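Local coordinates for hypothetical membrane protein (PDB 6JSA), which binds heme through its C-terminal HtaA domain, the part described here, and probably passes heme along the uptake machinery of Corynebacterium glutamicum, at residues G29-N34 / Q41-S46; A16-Y21 / D148-G153. One frame throughout, in Å; residues are numbered along the deposited sequence.

Interaction 1. Residues G29-N34 / Q41-S46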
loop_
_atom_site.group_PDB
_atom_site.type_symbol
_atom_site.label_atom_id
_atom_site.label_comp_id
_atom_site.label_asym_id
_atom_site.label_seq_id
_atom_site.Cartn_x
_atom_site.Cartn_y
_atom_site.Cartn_z
ATOM N N GLY A 29 1.691 -20.392 -3.769
ATOM C CA GLY A 29 0.585 -19.480 -3.956
ATOM C C GLY A 29 0.732 -18.586 -5.166
ATOM O O GLY A 29 1.541 -18.834 -6.066
ATOM N N SER A 30 -0.055 -17.522 -5.178
ATOM C CA SER A 30 -0.098 -16.586 -6.294
ATOM C C SER A 30 -0.851 -15.353 -5.816
ATOM O O SER A 30 -1.253 -15.255 -4.654
ATOM C CB SER A 30 -0.805 -17.216 -7.492
ATOM O OG SER A 30 -2.131 -17.560 -7.136
ATOM N N TRP A 31 -1.043 -14.409 -6.722
ATOM C CA TRP A 31 -1.934 -13.294 -6.457
ATOM C C TRP A 31 -2.727 -12.999 -7.713
ATOM O O TRP A 31 -2.330 -13.367 -8.824
ATOM C CB TRP A 31 -1.199 -12.037 -5.996
ATOM C CG TRP A 31 -0.180 -11.521 -6.957
ATOM C CD1 TRP A 31 -0.416 -10.857 -8.130
ATOM C CD2 TRP A 31 1.243 -11.579 -6.808
ATOM N NE1 TRP A 31 0.771 -10.520 -8.725
ATOM C CE2 TRP A 31 1.806 -10.950 -7.936
ATOM C CE3 TRP A 31 2.097 -12.119 -5.834
ATOM C CZ2 TRP A 31 3.181 -10.833 -8.116
ATOM C CZ3 TRP A 31 3.464 -12.000 -6.012
ATOM C CH2 TRP A 31 3.992 -11.359 -7.144
ATOM N N THR A 32 -3.872 -12.361 -7.522
ATOM C CA THR A 32 -4.624 -11.796 -8.627
ATOM C C THR A 32 -4.850 -10.314 -8.368
ATOM O O THR A 32 -4.840 -9.847 -7.223
ATOM C CB THR A 32 -5.952 -12.529 -8.882
ATOM O OG1 THR A 32 -6.835 -12.326 -7.774
ATOM C CG2 THR A 32 -5.713 -14.019 -9.098
ATOM N N LEU A 33 -5.041 -9.587 -9.463
ATOM C CA LEU A 33 -5.100 -8.134 -9.477
ATOM C C LEU A 33 -6.392 -7.692 -10.129
ATOM O O LEU A 33 -6.811 -8.249 -11.149
ATOM C CB LEU A 33 -3.933 -7.565 -10.283
ATOM C CG LEU A 33 -2.555 -7.982 -9.767
ATOM C CD1 LEU A 33 -1.455 -7.373 -10.628
ATOM C CD2 LEU A 33 -2.363 -7.602 -8.289
ATOM N N ASN A 34 -7.001 -6.663 -9.554
ATOM C CA ASN A 34 -8.246 -6.105 -10.074
ATOM C C ASN A 34 -8.056 -4.593 -10.039
ATOM O O ASN A 34 -8.134 -3.974 -8.975
ATOM C CB ASN A 34 -9.427 -6.555 -9.223
ATOM C CG ASN A 34 -10.743 -6.491 -9.963
ATOM O OD1 ASN A 34 -10.850 -6.935 -11.108
ATOM N ND2 ASN A 34 -11.754 -5.938 -9.315
ATOM N N GLN A 41 8.644 -5.709 -9.972
ATOM C CA GLN A 41 8.333 -6.308 -8.673
ATOM C C GLN A 41 7.569 -5.335 -7.775
ATOM O O GLN A 41 7.690 -5.370 -6.546
ATOM C CB GLN A 41 9.573 -6.896 -7.992
ATOM C CG GLN A 41 10.211 -7.965 -8.838
ATOM C CD GLN A 41 11.489 -8.459 -8.246
ATOM O OE1 GLN A 41 12.561 -7.910 -8.504
ATOM N NE2 GLN A 41 11.396 -9.514 -7.447
ATOM N N GLN A 42 6.777 -4.460 -8.394
ATOM C CA GLN A 42 5.963 -3.491 -7.672
ATOM C C GLN A 42 4.559 -3.519 -8.250
ATOM O O GLN A 42 4.383 -3.485 -9.473
ATOM C CB GLN A 42 6.519 -2.068 -7.787
ATOM C CG GLN A 42 7.885 -1.898 -7.171
ATOM C CD GLN A 42 8.392 -0.490 -7.350
ATOM O OE1 GLN A 42 8.748 -0.089 -8.457
ATOM N NE2 GLN A 42 8.398 0.281 -6.271
ATOM N N PHE A 43 3.564 -3.563 -7.375
ATOM C CA PHE A 43 2.197 -3.334 -7.812
ATOM C C PHE A 43 2.037 -1.892 -8.275
ATOM O O PHE A 43 2.660 -0.970 -7.735
ATOM C CB PHE A 43 1.228 -3.743 -6.706
ATOM C CG PHE A 43 1.405 -5.183 -6.314
ATOM C CD1 PHE A 43 0.891 -6.193 -7.118
ATOM C CD2 PHE A 43 2.163 -5.535 -5.205
ATOM C CE1 PHE A 43 1.090 -7.525 -6.801
ATOM C CE2 PHE A 43 2.372 -6.869 -4.878
ATOM C CZ PHE A 43 1.828 -7.872 -5.676
ATOM N N GLN A 44 1.242 -1.710 -9.331
ATOM C CA GLN A 44 1.143 -0.452 -10.059
ATOM C C GLN A 44 -0.270 0.076 -9.880
ATOM O O GLN A 44 -1.244 -0.583 -10.274
ATOM C CB GLN A 44 1.448 -0.668 -11.544
ATOM C CG GLN A 44 2.809 -1.313 -11.809
ATOM C CD GLN A 44 3.963 -0.350 -11.622
ATOM O OE1 GLN A 44 3.872 0.817 -11.997
ATOM N NE2 GLN A 44 5.059 -0.834 -11.057
ATOM N N PHE A 45 -0.376 1.254 -9.286
ATOM C CA PHE A 45 -1.655 1.852 -8.942
ATOM C C PHE A 45 -1.856 3.102 -9.779
ATOM O O PHE A 45 -0.908 3.858 -10.024
ATOM C CB PHE A 45 -1.702 2.207 -7.451
ATOM C CG PHE A 45 -1.462 1.026 -6.548
ATOM C CD1 PHE A 45 -0.171 0.638 -6.208
ATOM C CD2 PHE A 45 -2.533 0.291 -6.062
ATOM C CE1 PHE A 45 0.049 -0.459 -5.392
ATOM C CE2 PHE A 45 -2.322 -0.808 -5.236
ATOM C CZ PHE A 45 -1.029 -1.181 -4.906
ATOM N N SER A 46 -3.094 3.313 -10.206
ATOM C CA SER A 46 -3.426 4.413 -11.090
ATOM C C SER A 46 -4.691 5.064 -10.559
ATOM O O SER A 46 -5.706 4.389 -10.380
ATOM C CB SER A 46 -3.636 3.851 -12.495
ATOM O OG SER A 46 -3.917 4.882 -13.408
#
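Phe43 drives the rim of its ring into the face of Trp31, a T-shaped (edge-to-face) stack with the planes at 74° and the centroid of the phenyl ring 5.0 Å from that of the five-membered indole ring. Two carbons do the touching: Phe43 CE1 sits 3.6 Å from Trp31 NE1, and Phe43 CZ comes within 3.8 Å of Trp31 CE2, above the middle of the indole. The two side chains reach out from opposite directions. On Trp31, chi1 of 59° places CG between the backbone N and the carbonyl carbon and stands the indole up from its strand, with one face offered to the phenyl edge. Leu33 adds a single methyl: its CD2 meets Phe43 CD1 at 3.7 Å, crossing the phenylalanine at roughly a right angle. This cluster is the close-packed part, and Phe38, Ile67 and the helix residue Gln19 help close in around Phe43. Elsewhere the backbones stay well apart; even the nearest CA atoms, those of Leu33 and Phe43, are 8.9 Å apart. Thr32 points away on the exposed side of strand 30-34, where it lies on His68 of the adjacent strand. No hydrogen bond joins the segments: strand 30-34 pairs with 66-71 and merely packs its side chains on the start of strand 42-53. Cohesion therefore comes from dispersion and the weak electrostatics of C-H groups facing an indole pi cloud.

Interaction 2. Residues A16-Y21 / D148-G153. With HEM (protoporphyrin IX containing Fe), chain B.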
loop_
_atom_site.group_PDB
_atom_site.type_symbol
_atom_site.label_atom_id
_atom_site.label_comp_id
_atom_site.label_asym_id
_atom_site.label_seq_id
_atom_site.Cartn_x
_atom_site.Cartn_y
_atom_site.Cartn_z
ATOM N N ALA A 16 9.018 -7.342 -0.963
ATOM C CA ALA A 16 9.598 -8.242 -1.960
ATOM C C ALA A 16 9.688 -9.670 -1.434
ATOM O O ALA A 16 9.358 -10.629 -2.148
ATOM C CB ALA A 16 10.972 -7.750 -2.400
ATOM N N SER A 17 10.125 -9.837 -0.182
ATOM C CA SER A 17 10.248 -11.187 0.354
ATOM C C SER A 17 8.885 -11.857 0.492
ATOM O O SER A 17 8.787 -13.084 0.395
ATOM C CB SER A 17 11.024 -11.174 1.675
ATOM O OG SER A 17 10.323 -10.475 2.684
ATOM N N PHE A 18 7.825 -11.075 0.725
ATOM C CA PHE A 18 6.479 -11.643 0.743
ATOM C C PHE A 18 6.062 -12.136 -0.638
ATOM O O PHE A 18 5.501 -13.229 -0.763
ATOM C CB PHE A 18 5.470 -10.627 1.283
ATOM C CG PHE A 18 4.090 -11.191 1.474
ATOM C CD1 PHE A 18 3.872 -12.187 2.416
ATOM C CD2 PHE A 18 3.020 -10.730 0.725
ATOM C CE1 PHE A 18 2.610 -12.713 2.619
ATOM C CE2 PHE A 18 1.746 -11.249 0.918
ATOM C CZ PHE A 18 1.542 -12.248 1.869
ATOM N N GLN A 19 6.337 -11.355 -1.688
ATOM C CA GLN A 19 6.060 -11.826 -3.046
ATOM C C GLN A 19 6.766 -13.145 -3.314
ATOM O O GLN A 19 6.176 -14.080 -3.867
ATOM C CB GLN A 19 6.551 -10.816 -4.075
ATOM C CG GLN A 19 5.753 -9.545 -4.193
ATOM C CD GLN A 19 6.380 -8.614 -5.212
ATOM O OE1 GLN A 19 7.013 -9.061 -6.168
ATOM N NE2 GLN A 19 6.230 -7.317 -5.002
ATOM N N ASN A 20 8.047 -13.221 -2.958
ATOM C CA ASN A 20 8.823 -14.410 -3.275
ATOM C C ASN A 20 8.361 -15.598 -2.454
ATOM O O ASN A 20 8.394 -16.732 -2.941
ATOM C CB ASN A 20 10.313 -14.123 -3.077
ATOM C CG ASN A 20 10.818 -13.040 -4.015
ATOM O OD1 ASN A 20 10.215 -12.787 -5.063
ATOM N ND2 ASN A 20 11.925 -12.404 -3.656
ATOM N N TYR A 21 7.908 -15.349 -1.226
ATOM C CA TYR A 21 7.301 -16.398 -0.418
ATOM C C TYR A 21 5.997 -16.881 -1.046
ATOM O O TYR A 21 5.778 -18.089 -1.205
ATOM C CB TYR A 21 7.076 -15.865 0.995
ATOM C CG TYR A 21 6.084 -16.648 1.808
ATOM C CD1 TYR A 21 6.368 -17.941 2.229
ATOM C CD2 TYR A 21 4.862 -16.092 2.163
ATOM C CE1 TYR A 21 5.460 -18.650 2.979
ATOM C CE2 TYR A 21 3.950 -16.788 2.917
ATOM C CZ TYR A 21 4.255 -18.070 3.314
ATOM O OH TYR A 21 3.348 -18.771 4.042
ATOM N N ASP A 148 0.961 -12.360 12.072
ATOM C CA ASP A 148 2.030 -12.192 13.050
ATOM C C ASP A 148 3.375 -12.728 12.570
ATOM O O ASP A 148 4.289 -12.908 13.384
ATOM C CB ASP A 148 1.670 -12.772 14.427
ATOM C CG ASP A 148 0.365 -12.214 14.974
ATOM O OD1 ASP A 148 0.140 -10.986 14.896
ATOM O OD2 ASP A 148 -0.438 -13.019 15.491
ATOM N N PHE A 149 3.536 -12.979 11.263
ATOM C CA PHE A 149 4.854 -13.357 10.761
ATOM C C PHE A 149 5.815 -12.176 10.702
ATOM O O PHE A 149 7.033 -12.388 10.722
ATOM C CB PHE A 149 4.757 -14.049 9.398
ATOM C CG PHE A 149 4.351 -15.496 9.477
ATOM C CD1 PHE A 149 3.017 -15.866 9.437
ATOM C CD2 PHE A 149 5.315 -16.487 9.599
ATOM C CE1 PHE A 149 2.650 -17.205 9.500
ATOM C CE2 PHE A 149 4.958 -17.831 9.671
ATOM C CZ PHE A 149 3.629 -18.191 9.624
ATOM N N TYR A 150 5.303 -10.952 10.617
ATOM C CA TYR A 150 6.100 -9.744 10.757
ATOM C C TYR A 150 5.629 -9.030 12.012
ATOM O O TYR A 150 4.426 -8.970 12.279
ATOM C CB TYR A 150 5.881 -8.773 9.594
ATOM C CG TYR A 150 6.121 -9.301 8.199
ATOM C CD1 TYR A 150 7.258 -10.033 7.887
ATOM C CD2 TYR A 150 5.206 -9.044 7.184
ATOM C CE1 TYR A 150 7.474 -10.509 6.602
ATOM C CE2 TYR A 150 5.417 -9.506 5.898
ATOM C CZ TYR A 150 6.548 -10.237 5.609
ATOM O OH TYR A 150 6.742 -10.705 4.328
ATOM N N THR A 151 6.568 -8.466 12.765
ATOM C CA THR A 151 6.246 -7.692 13.953
ATOM C C THR A 151 5.891 -6.256 13.573
ATOM O O THR A 151 6.305 -5.755 12.521
ATOM C CB THR A 151 7.465 -7.640 14.866
ATOM O OG1 THR A 151 8.576 -7.135 14.118
ATOM C CG2 THR A 151 7.794 -9.022 15.443
ATOM N N PRO A 152 5.146 -5.559 14.431
ATOM C CA PRO A 152 4.924 -4.126 14.204
ATOM C C PRO A 152 6.252 -3.384 14.109
ATOM O O PRO A 152 7.176 -3.620 14.891
ATOM C CB PRO A 152 4.127 -3.693 15.440
ATOM C CG PRO A 152 3.446 -4.950 15.914
ATOM C CD PRO A 152 4.433 -6.056 15.626
ATOM N N GLY A 153 6.351 -2.494 13.126
ATOM C CA GLY A 153 7.575 -1.765 12.879
ATOM C C GLY A 153 8.484 -2.379 11.841
ATOM O O GLY A 153 9.458 -1.735 11.432
HETATM C CHA HEM B . 6.574 -17.300 6.075
HETATM C CHB HEM B . 4.436 -21.559 6.887
HETATM C CHC HEM B . 0.101 -19.425 6.604
HETATM C CHD HEM B . 2.246 -15.118 6.183
HETATM C C1A HEM B . 6.371 -18.644 6.284
HETATM C C2A HEM B . 7.408 -19.656 6.332
HETATM C C3A HEM B . 6.829 -20.838 6.555
HETATM C C4A HEM B . 5.400 -20.600 6.674
HETATM C CMA HEM B . 7.524 -22.217 6.673
HETATM C CAA HEM B . 8.898 -19.373 6.089
HETATM C CBA HEM B . 9.040 -19.241 4.568
HETATM C CGA HEM B . 10.442 -18.869 4.162
HETATM O O1A HEM B . 11.205 -18.342 5.004
HETATM O O2A HEM B . 10.795 -19.081 2.976
HETATM C C1B HEM B . 3.074 -21.371 6.822
HETATM C C2B HEM B . 2.062 -22.408 6.842
HETATM C C3B HEM B . 0.858 -21.818 6.770
HETATM C C4B HEM B . 1.085 -20.387 6.696
HETATM C CMB HEM B . 2.399 -23.905 6.944
HETATM C CAB HEM B . -0.563 -22.427 6.749
HETATM C CBB HEM B . -0.853 -23.733 6.694
HETATM C C1C HEM B . 0.296 -18.065 6.500
HETATM C C2C HEM B . -0.751 -17.066 6.524
HETATM C C3C HEM B . -0.172 -15.872 6.378
HETATM C C4C HEM B . 1.266 -16.077 6.296
HETATM C CMC HEM B . -2.262 -17.356 6.649
HETATM C CAC HEM B . -0.922 -14.519 6.343
HETATM C CBC HEM B . -0.571 -13.560 5.469
HETATM C C1D HEM B . 3.600 -15.341 6.143
HETATM C C2D HEM B . 4.607 -14.314 6.042
HETATM C C3D HEM B . 5.799 -14.908 6.011
HETATM C C4D HEM B . 5.589 -16.338 6.077
HETATM C CMD HEM B . 4.320 -12.805 5.993
HETATM C CAD HEM B . 7.171 -14.210 5.886
HETATM C CBD HEM B . 7.538 -14.186 4.396
HETATM C CGD HEM B . 8.822 -13.421 4.203
HETATM O O1D HEM B . 9.918 -14.017 4.350
HETATM O O2D HEM B . 8.750 -12.204 3.898
HETATM N NA HEM B . 5.150 -19.252 6.498
HETATM N NB HEM B . 2.442 -20.149 6.719
HETATM N NC HEM B . 1.520 -17.427 6.365
HETATM N ND HEM B . 4.229 -16.574 6.163
HETATM FE FE HEM B . 3.315 -18.388 6.130
#
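Tyr150 lays one face of its ring over a heme methyl near the rim, Tyr150 CZ being 3.4 Å from HEM CMD, while the in-plane edge meets the propionate oxygen O2D and, close to the same plane, CB of Phe18. The Tyr150 OH to Phe18 CB distance is 3.3 Å, so the phenol reaches the helix directly. The porphyrin lies between two further rings. Phe149 covers one side, its centre 3.4 Å from pyrrole nitrogen ND, and Tyr21 approaches from the other, with C4D over the margin of its ring. Tyr21 CG lies anti to the backbone N (chi1 161°), which sends the phenol from the helix to the iron, bound by its OH at 2.1 Å. His72 NE2 hydrogen-bonds that same oxygen and probably tunes its donor strength. One propionate oxygen bridges the two segments: O2D accepts hydrogen bonds from Ser17 OG at 2.6 Å and Tyr150 OH at 2.5 Å. Lys15 is hydrogen-bonded to Ser17 OG, and its charge would be expected to favour an ionised propionate. Phe69 and Phe146 meet the Phe18 ring edge-to-face, and Phe146 meets Tyr150 the same way. Helix 16-23 and the loop after helix 140-145 thus form two jaws of the heme pocket of this HtaA domain, with an axial tyrosine hydrogen-bonded by a histidine, a combination also known from other bacterial heme-uptake proteins.

From the N terminus, strand 3-12 leads into helix 16-23, whose first turns supply one half of interaction 2. The chain then runs through strand 30-34 and the short strand 37-39 into strand 42-53, which starts out in roughly the same direction as 30-34; interaction 1 thus closes a short loop with six residues between its segments. That loop lies wholly within the much longer one, 126 intervening residues and mostly strand, that ends when 148-153, late in the chain, meets the helix at the heme. The two contacts meet at Gln19: its NE2 probably hydrogen-bonds Gln41 O at 2.9 Å, and its CG packs on Trp31. The heme-bearing helix is thereby tied on its other flank to the strands of interaction 1.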